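Local coordinates for designed protein (Trypanosoma brucei, PDB 6IEV) that is a designed protein with a thioredoxin fold, probably serving as a model for how partly buried hydrophobic side chains support stability at high temperature, at residues 87-90 against 91-94; 117-120 against 121-125. All coordinates share one frame; numbering follows the deposited sequence.

Interaction 1: 87-90 against 91-94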
loop_
_atom_site.group_PDB
_atom_site.type_symbol
_atom_site.label_atom_id
_atom_site.label_comp_id
_atom_site.label_asym_id
_atom_site.label_seq_id
_atom_site.Cartn_x
_atom_site.Cartn_y
_atom_site.Cartn_z
ATOM N N TYR A 87 14.659 23.653 -10.894
ATOM C CA TYR A 87 13.648 23.431 -9.875
ATOM C C TYR A 87 13.922 24.192 -8.590
ATOM O O TYR A 87 13.232 23.962 -7.592
ATOM C CB TYR A 87 13.521 21.926 -9.599
ATOM C CG TYR A 87 12.764 21.223 -10.689
ATOM C CD1 TYR A 87 13.404 20.835 -11.859
ATOM C CD2 TYR A 87 11.407 20.963 -10.563
ATOM C CE1 TYR A 87 12.708 20.203 -12.875
ATOM C CE2 TYR A 87 10.706 20.323 -11.568
ATOM C CZ TYR A 87 11.360 19.945 -12.720
ATOM O OH TYR A 87 10.675 19.315 -13.732
ATOM N N ASN A 88 14.916 25.086 -8.587
ATOM C CA ASN A 88 15.179 25.960 -7.445
ATOM C C ASN A 88 15.388 25.172 -6.152
ATOM O O ASN A 88 14.816 25.484 -5.107
ATOM C CB ASN A 88 14.070 26.998 -7.289
ATOM C CG ASN A 88 14.386 28.279 -8.031
ATOM O OD1 ASN A 88 13.708 28.637 -8.997
ATOM N ND2 ASN A 88 15.452 28.962 -7.606
ATOM N N ILE A 89 16.230 24.147 -6.227
ATOM C CA ILE A 89 16.500 23.290 -5.076
ATOM C C ILE A 89 17.534 23.976 -4.196
ATOM O O ILE A 89 18.683 24.170 -4.608
ATOM C CB ILE A 89 17.003 21.909 -5.507
ATOM C CG1 ILE A 89 16.008 21.233 -6.454
ATOM C CG2 ILE A 89 17.326 21.085 -4.271
ATOM C CD1 ILE A 89 14.606 21.089 -5.873
ATOM N N THR A 90 17.147 24.277 -2.960
ATOM C CA THR A 90 17.996 25.023 -2.051
ATOM C C THR A 90 18.683 24.149 -1.007
ATOM O O THR A 90 19.684 24.579 -0.426
ATOM C CB THR A 90 17.163 26.091 -1.335
ATOM O OG1 THR A 90 16.170 25.455 -0.528
ATOM C CG2 THR A 90 16.453 26.965 -2.352
ATOM N N SER A 91 18.192 22.941 -0.763
ATOM C CA SER A 91 18.888 21.999 0.101
ATOM C C SER A 91 18.549 20.588 -0.354
ATOM O O SER A 91 17.551 20.364 -1.036
ATOM C CB SER A 91 18.534 22.201 1.579
ATOM O OG SER A 91 17.139 22.371 1.755
ATOM N N VAL A 92 19.398 19.638 0.019
ATOM C CA VAL A 92 19.153 18.241 -0.311
ATOM C C VAL A 92 19.108 17.459 0.997
ATOM O O VAL A 92 19.721 17.878 1.987
ATOM C CB VAL A 92 20.221 17.684 -1.269
ATOM C CG1 VAL A 92 20.352 18.560 -2.513
ATOM C CG2 VAL A 92 21.553 17.503 -0.552
ATOM N N PRO A 93 18.359 16.356 1.068
ATOM C CA PRO A 93 17.478 15.924 -0.020
ATOM C C PRO A 93 16.193 16.728 -0.035
ATOM O O PRO A 93 15.741 17.190 1.009
ATOM C CB PRO A 93 17.213 14.456 0.306
ATOM C CG PRO A 93 17.313 14.397 1.784
ATOM C CD PRO A 93 18.410 15.367 2.156
ATOM N N THR A 94 15.636 16.921 -1.223
ATOM C CA THR A 94 14.338 17.556 -1.390
ATOM C C THR A 94 13.497 16.708 -2.328
ATOM O O THR A 94 14.006 16.164 -3.312
ATOM C CB THR A 94 14.457 18.988 -1.946
ATOM O OG1 THR A 94 15.166 19.797 -1.010
ATOM C CG2 THR A 94 13.082 19.605 -2.176
#
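With chi1 of I89 at -56°, its CG2 methyl stands anti to the backbone N and reaches forward over the turn, 3.3 Å from I89 CG2 to S91 O. T94 meets the same oxygen from further along the chain: chi1 of -63° sets OG1 beside its own backbone N, and T94 OG1 donates a hydrogen bond to S91 O, modelled at a very short 2.5 Å whose exact length is uncertain. A methyl and a hydroxyl thus converge on a single carbonyl, and I89 CG2 lies 4.1 Å from T94 OG1. A beta-branched apolar residue suits position 89, because I89 CG2 also packs against V92 CG1 at 4.3 Å, and threonine suits 94, where its hydroxyl ties the start of a strand back to the turn. The peptide bond before P93 is cis, the hallmark of the cis-proline loop in thioredoxins, and it bends the chain back between S91 and T94. Upstream, N88 takes the positive phi of a Schellman motif that ends helix 81-86. The chain thus passes from that helix into strand 94-99, with I89 packed on F45 of strand 40-46 and T94 against E106 and K108 of strand 102-108.

Interaction 2: 117-120 against 121-125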
loop_
_atom_site.group_PDB
_atom_site.type_symbol
_atom_site.label_atom_id
_atom_site.label_comp_id
_atom_site.label_asym_id
_atom_site.label_seq_id
_atom_site.Cartn_x
_atom_site.Cartn_y
_atom_site.Cartn_z
ATOM N N VAL A 117 2.666 11.319 3.399
ATOM C CA VAL A 117 1.522 12.073 3.919
ATOM C C VAL A 117 1.150 13.195 2.965
ATOM O O VAL A 117 -0.025 13.390 2.627
ATOM C CB VAL A 117 1.828 12.611 5.326
ATOM C CG1 VAL A 117 0.723 13.532 5.775
ATOM C CG2 VAL A 117 2.012 11.460 6.302
ATOM N N THR A 118 2.154 13.943 2.504
ATOM C CA THR A 118 1.898 15.044 1.581
ATOM C C THR A 118 1.259 14.540 0.300
ATOM O O THR A 118 0.321 15.155 -0.230
ATOM C CB THR A 118 3.209 15.762 1.252
ATOM O OG1 THR A 118 3.849 16.172 2.463
ATOM C CG2 THR A 118 2.953 16.963 0.346
ATOM N N LEU A 119 1.772 13.425 -0.225
ATOM C CA LEU A 119 1.236 12.873 -1.462
ATOM C C LEU A 119 -0.204 12.425 -1.271
ATOM O O LEU A 119 -1.058 12.685 -2.125
ATOM C CB LEU A 119 2.119 11.719 -1.943
ATOM C CG LEU A 119 1.560 10.951 -3.142
ATOM C CD1 LEU A 119 1.340 11.901 -4.313
ATOM C CD2 LEU A 119 2.448 9.753 -3.504
ATOM N N ASP A 120 -0.501 11.779 -0.137
ATOM C CA ASP A 120 -1.873 11.338 0.119
ATOM C C ASP A 120 -2.831 12.525 0.148
ATOM O O ASP A 120 -3.931 12.468 -0.419
ATOM C CB ASP A 120 -1.938 10.571 1.444
ATOM C CG ASP A 120 -1.433 9.146 1.325
ATOM O OD1 ASP A 120 -1.501 8.580 0.212
ATOM O OD2 ASP A 120 -0.988 8.589 2.350
ATOM N N GLU A 121 -2.399 13.624 0.762
ATOM C CA GLU A 121 -3.218 14.825 0.836
ATOM C C GLU A 121 -3.408 15.455 -0.541
ATOM O O GLU A 121 -4.470 16.024 -0.826
ATOM C CB GLU A 121 -2.549 15.796 1.805
ATOM C CG GLU A 121 -3.363 16.971 2.262
ATOM C CD GLU A 121 -2.488 18.189 2.505
ATOM O OE1 GLU A 121 -2.967 19.135 3.167
ATOM O OE2 GLU A 121 -1.331 18.214 2.018
ATOM N N LEU A 122 -2.416 15.332 -1.428
ATOM C CA LEU A 122 -2.609 15.821 -2.789
ATOM C C LEU A 122 -3.594 14.960 -3.561
ATOM O O LEU A 122 -4.370 15.486 -4.363
ATOM C CB LEU A 122 -1.273 15.898 -3.518
ATOM C CG LEU A 122 -0.463 17.045 -2.926
ATOM C CD1 LEU A 122 1.013 16.846 -3.154
ATOM C CD2 LEU A 122 -0.949 18.358 -3.510
ATOM N N LEU A 123 -3.583 13.642 -3.337
ATOM C CA LEU A 123 -4.551 12.779 -4.013
ATOM C C LEU A 123 -5.947 12.905 -3.427
ATOM O O LEU A 123 -6.913 12.546 -4.098
ATOM C CB LEU A 123 -4.130 11.312 -3.906
ATOM C CG LEU A 123 -2.765 10.983 -4.508
ATOM C CD1 LEU A 123 -2.426 9.521 -4.276
ATOM C CD2 LEU A 123 -2.796 11.321 -5.987
ATOM N N ALA A 124 -6.081 13.487 -2.242
ATOM C CA ALA A 124 -7.385 13.629 -1.621
ATOM C C ALA A 124 -8.150 14.791 -2.244
ATOM O O ALA A 124 -7.613 15.573 -3.025
ATOM C CB ALA A 124 -7.223 13.841 -0.115
ATOM N N ARG A 125 -9.427 14.894 -1.896
ATOM C CA ARG A 125 -10.264 16.012 -2.306
ATOM C C ARG A 125 -10.485 16.907 -1.089
ATOM O O ARG A 125 -11.050 16.453 -0.088
ATOM C CB ARG A 125 -11.596 15.518 -2.874
ATOM C CG ARG A 125 -12.382 16.563 -3.658
ATOM C CD ARG A 125 -13.809 16.106 -3.996
ATOM N NE ARG A 125 -13.997 15.881 -5.431
ATOM C CZ ARG A 125 -14.539 16.765 -6.271
ATOM N NH1 ARG A 125 -14.956 17.945 -5.825
ATOM N NH2 ARG A 125 -14.663 16.474 -7.564
#
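T118 and L122, one helical turn apart, lie side by side and point the same way, with T118 CG2 4.0 Å from L122 CD1. In the threonine, chi1 of -55° sets OG1 beside the backbone N, where it hydrogen-bonds the carbonyl of K114 in the preceding turn, and turns the methyl CG2 anti to that N; a residue with both groups suits the place. L122 has CG anti to its carbonyl carbon, and L122 CG and CD1 each lie 3.4 Å from T118 O. L119 and L123, also one turn apart, make an apolar contact of 4.2 Å between L119 CD1 and L123 CG; L119 is buried, whereas L123 also touches P110 of the second subunit. E121, exposed and bent at chi2 (-147°), has its carboxylate OE1 in a long, weak ion pair with K108 of the second subunit. Backbone i to i+4 bonds join E121 N to V117 O, L122 N to T118 O and L123 N to L119 O; that from A124 N to D120 O is weak as the helix gives out. Helix 112-123 lays T118 and L122 on V107 and L104 of strand 102-108, while D120 and L123 rest on F67, between helix 53-66 and strand 70-76.

Interaction 1 closes before interaction 2 opens, and the two do not touch: their centres are 21 Å apart and their nearest atoms about 11 Å. Strand 102-108 joins them within one chain, since T90 and T94 of 87-94 lean on it near K108 and E106, while T118 and L122 of 117-125 pack on V107 and L104. They also come together across the subunit interface. A124 packs on V92 of the second subunit, a residue of the cis-proline turn there, and R125 pairs antiparallel with a strand of that chain, extending the sheet. The cis-proline loop borders the active site in thioredoxin enzymes, so interaction 1 occupies the corresponding place in this fold.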